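Local atomic coordinates of tailspike protein (Siphovirus 9NA, PDB entry 3RIQ), a protein that probably recognises the lipopolysaccharide of its Salmonella host as a trimeric tailspike and cleaves it as an endorhamnosidase. Residues 272-277 / 316-321; 276-281 / 324-329. One frame throughout, in Å; residues are numbered along the deposited sequence.

Contact 1 (272-277 / 316-321); sequences TIQCYY and ITRDCM
The carboxamide of Gln274 lies alongside the guanidinium of Arg318, both pointing the same way, with NH2 of Arg318 3.7 Å from CD of Gln274 and the two planes turned 45° apart. NE2 of Gln274 donates to OD2 of Asp319 over 2.9 Å; the oxygen lies close to the amide plane, whereas the amide meets it on the anti side of the carboxylate, tilted out of that plane. Gln274 reaches it with its chain extended beyond CG (chi2 179°). Several partners fix this cluster: OE1 of Gln274 accepts from Arg242, NE2 also donates to the carbonyl O of Gly101, OD1 of Asp319 meets His343 and Lys366, and Arg318 pairs with Glu341. At the other flat group, CG of Met321 approaches CE1 of Tyr276 obliquely at 3.8 Å, the two side chains running side by side; Arg96 makes a cation-pi contact with the same ring.

The backbones carrying these side chains pair in parallel, as adjacent coils of a right-handed beta-helix do. Thr272 N donates to Ile316 O, Thr272 O accepts from Arg318 N, and Gln274 N donates to Arg318 O at 2.9 Å. Both chains then turn at matching residues, Gln274 and Asp319, each with positive phi, and the pairing resumes beyond the turn where Met321 N meets Cys275 O at 3.0 Å, nearly straight at 174°. The two turns thus stack, coil on coil, at this corner of the beta-helix. On the face of Thr272 and Thr317, SG of Cys275 and SG of Cys320 touch at 3.4 Å, without a disulfide, and CG2 of Thr272 packs on the latter sulfur.

Strand 238-241 borders strand 266-273 on one flank and strand 333-340 borders strand 311-318 on the other, while His231 and Ile333 of the second subunit pack against Ile273 and Arg318.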
# COMPACT_ATOMS: atom_id res chain seq x y z
N THR A 272 -1.10 4.46 14.30
CA THR A 272 -0.88 4.68 15.75
C THR A 272 -0.12 5.96 15.94
O THR A 272 0.96 6.15 15.37
CB THR A 272 -0.09 3.55 16.39
OG1 THR A 272 -0.78 2.32 16.17
CG2 THR A 272 0.04 3.80 17.91
N ILE A 273 -0.72 6.87 16.69
CA ILE A 273 -0.12 8.19 16.94
C ILE A 273 0.24 8.36 18.41
O ILE A 273 -0.65 8.36 19.25
CB ILE A 273 -1.13 9.30 16.54
CG1 ILE A 273 -1.45 9.23 15.02
CG2 ILE A 273 -0.58 10.70 16.96
CD1 ILE A 273 -2.69 10.09 14.54
N GLN A 274 1.53 8.50 18.72
CA GLN A 274 2.01 8.86 20.07
C GLN A 274 1.51 7.94 21.18
O GLN A 274 1.13 8.41 22.26
CB GLN A 274 1.71 10.32 20.40
CG GLN A 274 2.50 11.27 19.49
CD GLN A 274 2.19 12.73 19.79
OE1 GLN A 274 1.01 13.13 19.94
NE2 GLN A 274 3.23 13.53 19.90
N CYS A 275 1.52 6.62 20.96
CA CYS A 275 1.31 5.71 22.12
C CYS A 275 2.57 5.73 23.00
O CYS A 275 3.66 6.13 22.55
CB CYS A 275 0.97 4.29 21.68
SG CYS A 275 2.28 3.47 20.70
N TYR A 276 2.42 5.35 24.27
CA TYR A 276 3.55 5.42 25.19
C TYR A 276 4.47 4.21 25.09
O TYR A 276 5.68 4.32 25.37
CB TYR A 276 3.08 5.66 26.62
CG TYR A 276 4.17 6.08 27.57
CD1 TYR A 276 4.96 7.22 27.34
CD2 TYR A 276 4.39 5.36 28.75
CE1 TYR A 276 5.95 7.64 28.27
CE2 TYR A 276 5.34 5.77 29.67
CZ TYR A 276 6.14 6.90 29.41
OH TYR A 276 7.12 7.31 30.33
N TYR A 277 3.91 3.05 24.68
CA TYR A 277 4.77 1.93 24.36
C TYR A 277 4.87 1.75 22.83
O TYR A 277 5.28 2.70 22.14
CB TYR A 277 4.38 0.69 25.18
CG TYR A 277 4.88 0.83 26.61
CD1 TYR A 277 6.15 0.35 26.96
CD2 TYR A 277 4.14 1.51 27.58
CE1 TYR A 277 6.63 0.47 28.27
CE2 TYR A 277 4.61 1.64 28.89
CZ TYR A 277 5.85 1.14 29.23
OH TYR A 277 6.32 1.28 30.54
N ILE A 316 0.95 2.28 9.88
CA ILE A 316 1.76 3.52 9.94
C ILE A 316 1.74 4.01 11.39
O ILE A 316 0.67 4.07 12.01
CB ILE A 316 1.25 4.61 8.95
CG1 ILE A 316 2.18 5.85 9.02
CG2 ILE A 316 -0.23 4.97 9.18
CD1 ILE A 316 1.92 6.89 7.92
N THR A 317 2.91 4.35 11.94
CA THR A 317 2.97 4.85 13.32
C THR A 317 3.82 6.08 13.38
O THR A 317 4.75 6.23 12.59
CB THR A 317 3.46 3.77 14.35
OG1 THR A 317 4.89 3.70 14.33
CG2 THR A 317 2.84 2.39 14.02
N ARG A 318 3.49 7.00 14.30
CA ARG A 318 4.22 8.28 14.36
C ARG A 318 4.49 8.70 15.79
O ARG A 318 3.55 8.81 16.60
CB ARG A 318 3.44 9.39 13.63
CG ARG A 318 4.24 10.70 13.48
CD ARG A 318 3.37 11.94 13.08
NE ARG A 318 2.57 12.45 14.22
CZ ARG A 318 3.04 13.27 15.16
NH1 ARG A 318 4.31 13.63 15.12
NH2 ARG A 318 2.25 13.68 16.17
N ASP A 319 5.77 8.96 16.07
CA ASP A 319 6.22 9.54 17.36
C ASP A 319 5.77 8.69 18.58
O ASP A 319 5.40 9.23 19.64
CB ASP A 319 5.73 11.01 17.45
CG ASP A 319 6.50 11.86 18.47
OD1 ASP A 319 7.66 11.52 18.84
OD2 ASP A 319 5.92 12.90 18.89
N CYS A 320 5.85 7.37 18.43
CA CYS A 320 5.57 6.46 19.52
C CYS A 320 6.78 6.38 20.44
O CYS A 320 7.92 6.38 19.97
CB CYS A 320 5.23 5.09 18.95
SG CYS A 320 3.64 5.13 18.00
N MET A 321 6.54 6.37 21.76
CA MET A 321 7.63 6.43 22.72
C MET A 321 8.43 5.13 22.81
O MET A 321 9.62 5.14 23.19
CB MET A 321 7.07 6.86 24.07
CG MET A 321 8.10 7.06 25.19
SD MET A 321 9.46 8.21 24.84
CE MET A 321 8.63 9.81 24.95

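Contact 2 (276-281 / 324-329); sequences YYDGID and GAWWDG
Asp278 meets the indole of Trp326 where two successive coils of the right-handed beta-helix come together after a corner. Its OD2 accepts a weak bond from NE1 of Trp326, 2.9 Å long but bent to 126° at the hydrogen, and the carboxylate stands 70° from the ring plane. CB of Asp278 also rests 3.7 Å from CD1 of Trp326, so the contact combines polar and van der Waals parts. The other carboxylate oxygen, OD1, is bound by the backbone N of Ile323, which helps to hold the group in place.

Gly279 follows, and here the two backbones come close, its CA making a CH...O contact of 3.2 Å with the carbonyl O of Gly324.

Ile280 turns inward to the hydrophobic core of the coil, where CG1 comes within 3.9 Å of CB of Ala325 and the side chain also packs on Ile312 and Ile315 of strand 311-318. Its carbonyl O receives the backbone N of Trp326 at 3.3 Å, a rather long bond.

At Asp281 the parallel pairing of strand 281-282 with strand 326-327 begins, Asp281 lying level with Trp326. The carboxylate runs beside the indole, its plane inclined only moderately to the ring; OD1 takes its hydrogen bond from Asn283, and OD2 from Gln252. With CG between the backbone N and the carbonyl carbon (chi1 79°), Trp326 turns the CD1-NE1 edge of its indole to the first chain, bringing CD1 to 3.4 Å from O of Ile280, which lies in the ring plane.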
# COMPACT_ATOMS: atom_id res chain seq x y z
N TYR A 276 2.42 5.35 24.27
CA TYR A 276 3.55 5.42 25.19
C TYR A 276 4.47 4.21 25.09
O TYR A 276 5.68 4.32 25.37
CB TYR A 276 3.08 5.66 26.62
CG TYR A 276 4.17 6.08 27.57
CD1 TYR A 276 4.96 7.22 27.34
CD2 TYR A 276 4.39 5.36 28.75
CE1 TYR A 276 5.95 7.64 28.27
CE2 TYR A 276 5.34 5.77 29.67
CZ TYR A 276 6.14 6.90 29.41
OH TYR A 276 7.12 7.31 30.33
N TYR A 277 3.91 3.05 24.68
CA TYR A 277 4.77 1.93 24.36
C TYR A 277 4.87 1.75 22.83
O TYR A 277 5.28 2.70 22.14
CB TYR A 277 4.38 0.69 25.18
CG TYR A 277 4.88 0.83 26.61
CD1 TYR A 277 6.15 0.35 26.96
CD2 TYR A 277 4.14 1.51 27.58
CE1 TYR A 277 6.63 0.47 28.27
CE2 TYR A 277 4.61 1.64 28.89
CZ TYR A 277 5.85 1.14 29.23
OH TYR A 277 6.32 1.28 30.54
N ASP A 278 4.48 0.60 22.26
CA ASP A 278 4.94 0.28 20.89
C ASP A 278 3.82 0.51 19.87
O ASP A 278 2.65 0.22 20.15
CB ASP A 278 5.40 -1.17 20.86
CG ASP A 278 6.32 -1.48 22.02
OD1 ASP A 278 7.27 -0.68 22.19
OD2 ASP A 278 6.04 -2.42 22.80
N GLY A 279 4.16 1.03 18.70
CA GLY A 279 3.13 1.36 17.70
C GLY A 279 2.15 0.22 17.46
O GLY A 279 0.93 0.43 17.36
N ILE A 280 2.68 -0.99 17.29
CA ILE A 280 1.88 -2.20 17.49
C ILE A 280 2.76 -3.12 18.32
O ILE A 280 3.99 -3.08 18.20
CB ILE A 280 1.45 -2.89 16.14
CG1 ILE A 280 2.66 -3.40 15.34
CG2 ILE A 280 0.58 -1.96 15.31
CD1 ILE A 280 2.26 -4.14 14.06
N ASP A 281 2.13 -3.96 19.16
CA ASP A 281 2.88 -4.95 19.96
C ASP A 281 2.25 -6.30 19.63
O ASP A 281 1.26 -6.70 20.26
CB ASP A 281 2.73 -4.66 21.47
CG ASP A 281 3.33 -5.76 22.33
OD1 ASP A 281 4.03 -6.65 21.76
OD2 ASP A 281 3.12 -5.73 23.58
N GLY A 324 8.67 1.40 17.05
CA GLY A 324 7.72 1.87 16.05
C GLY A 324 6.68 0.81 15.68
O GLY A 324 5.50 1.13 15.52
N ALA A 325 7.11 -0.44 15.55
CA ALA A 325 6.21 -1.60 15.26
C ALA A 325 7.07 -2.82 15.52
O ALA A 325 8.24 -2.88 15.08
CB ALA A 325 5.75 -1.61 13.79
N TRP A 326 6.51 -3.79 16.24
CA TRP A 326 7.26 -5.03 16.46
C TRP A 326 6.40 -6.26 16.71
O TRP A 326 5.17 -6.17 16.98
CB TRP A 326 8.33 -4.89 17.55
CG TRP A 326 7.90 -4.94 19.01
CD1 TRP A 326 6.76 -4.41 19.60
CD2 TRP A 326 8.70 -5.46 20.08
NE1 TRP A 326 6.81 -4.61 20.99
CE2 TRP A 326 7.98 -5.25 21.30
CE3 TRP A 326 9.96 -6.08 20.14
CZ2 TRP A 326 8.50 -5.64 22.55
CZ3 TRP A 326 10.49 -6.46 21.39
CH2 TRP A 326 9.76 -6.24 22.57
N TRP A 327 7.07 -7.40 16.60
CA TRP A 327 6.43 -8.72 16.71
C TRP A 327 7.49 -9.75 17.07
O TRP A 327 8.70 -9.49 16.92
CB TRP A 327 5.75 -9.13 15.38
CG TRP A 327 6.70 -9.11 14.20
CD1 TRP A 327 7.53 -10.12 13.77
CD2 TRP A 327 6.98 -7.98 13.37
NE1 TRP A 327 8.29 -9.70 12.69
CE2 TRP A 327 7.98 -8.39 12.43
CE3 TRP A 327 6.47 -6.67 13.31
CZ2 TRP A 327 8.50 -7.50 11.46
CZ3 TRP A 327 6.96 -5.81 12.35
CH2 TRP A 327 7.96 -6.23 11.42
N ASP A 328 7.02 -10.89 17.56
CA ASP A 328 7.91 -12.08 17.68
C ASP A 328 7.23 -13.24 16.94
O ASP A 328 6.31 -13.03 16.15
CB ASP A 328 8.23 -12.45 19.15
CG ASP A 328 7.05 -13.10 19.88
OD1 ASP A 328 5.91 -12.90 19.41
OD2 ASP A 328 7.27 -13.81 20.90
N GLY A 329 7.65 -14.45 17.25
CA GLY A 329 7.10 -15.65 16.64
C GLY A 329 7.66 -15.88 15.25
O GLY A 329 8.62 -15.22 14.80

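How the contacts relate
The two contacts lie 10 Å apart, centre to centre, and join the same pair of neighbouring coils. Along the chain, strand 266-273 leads through 272-277 directly into 276-281, the two segments sharing Tyr276 and Tyr277; one coil later, strand 311-318 leads through 316-321 to 324-329 and strand 326-327. Contact 1 thus binds the coils up to and around the corner, contact 2 from the corner onward. Thr272 OG1 with Gly279 O, and Thr317 OG1 with Gly324 O, probably form equivalent hydrogen bonds across the bend, one in each coil. This repetition illustrates how a beta-helix extends by stacking similar turns, here within the body of a trimeric receptor-binding spike.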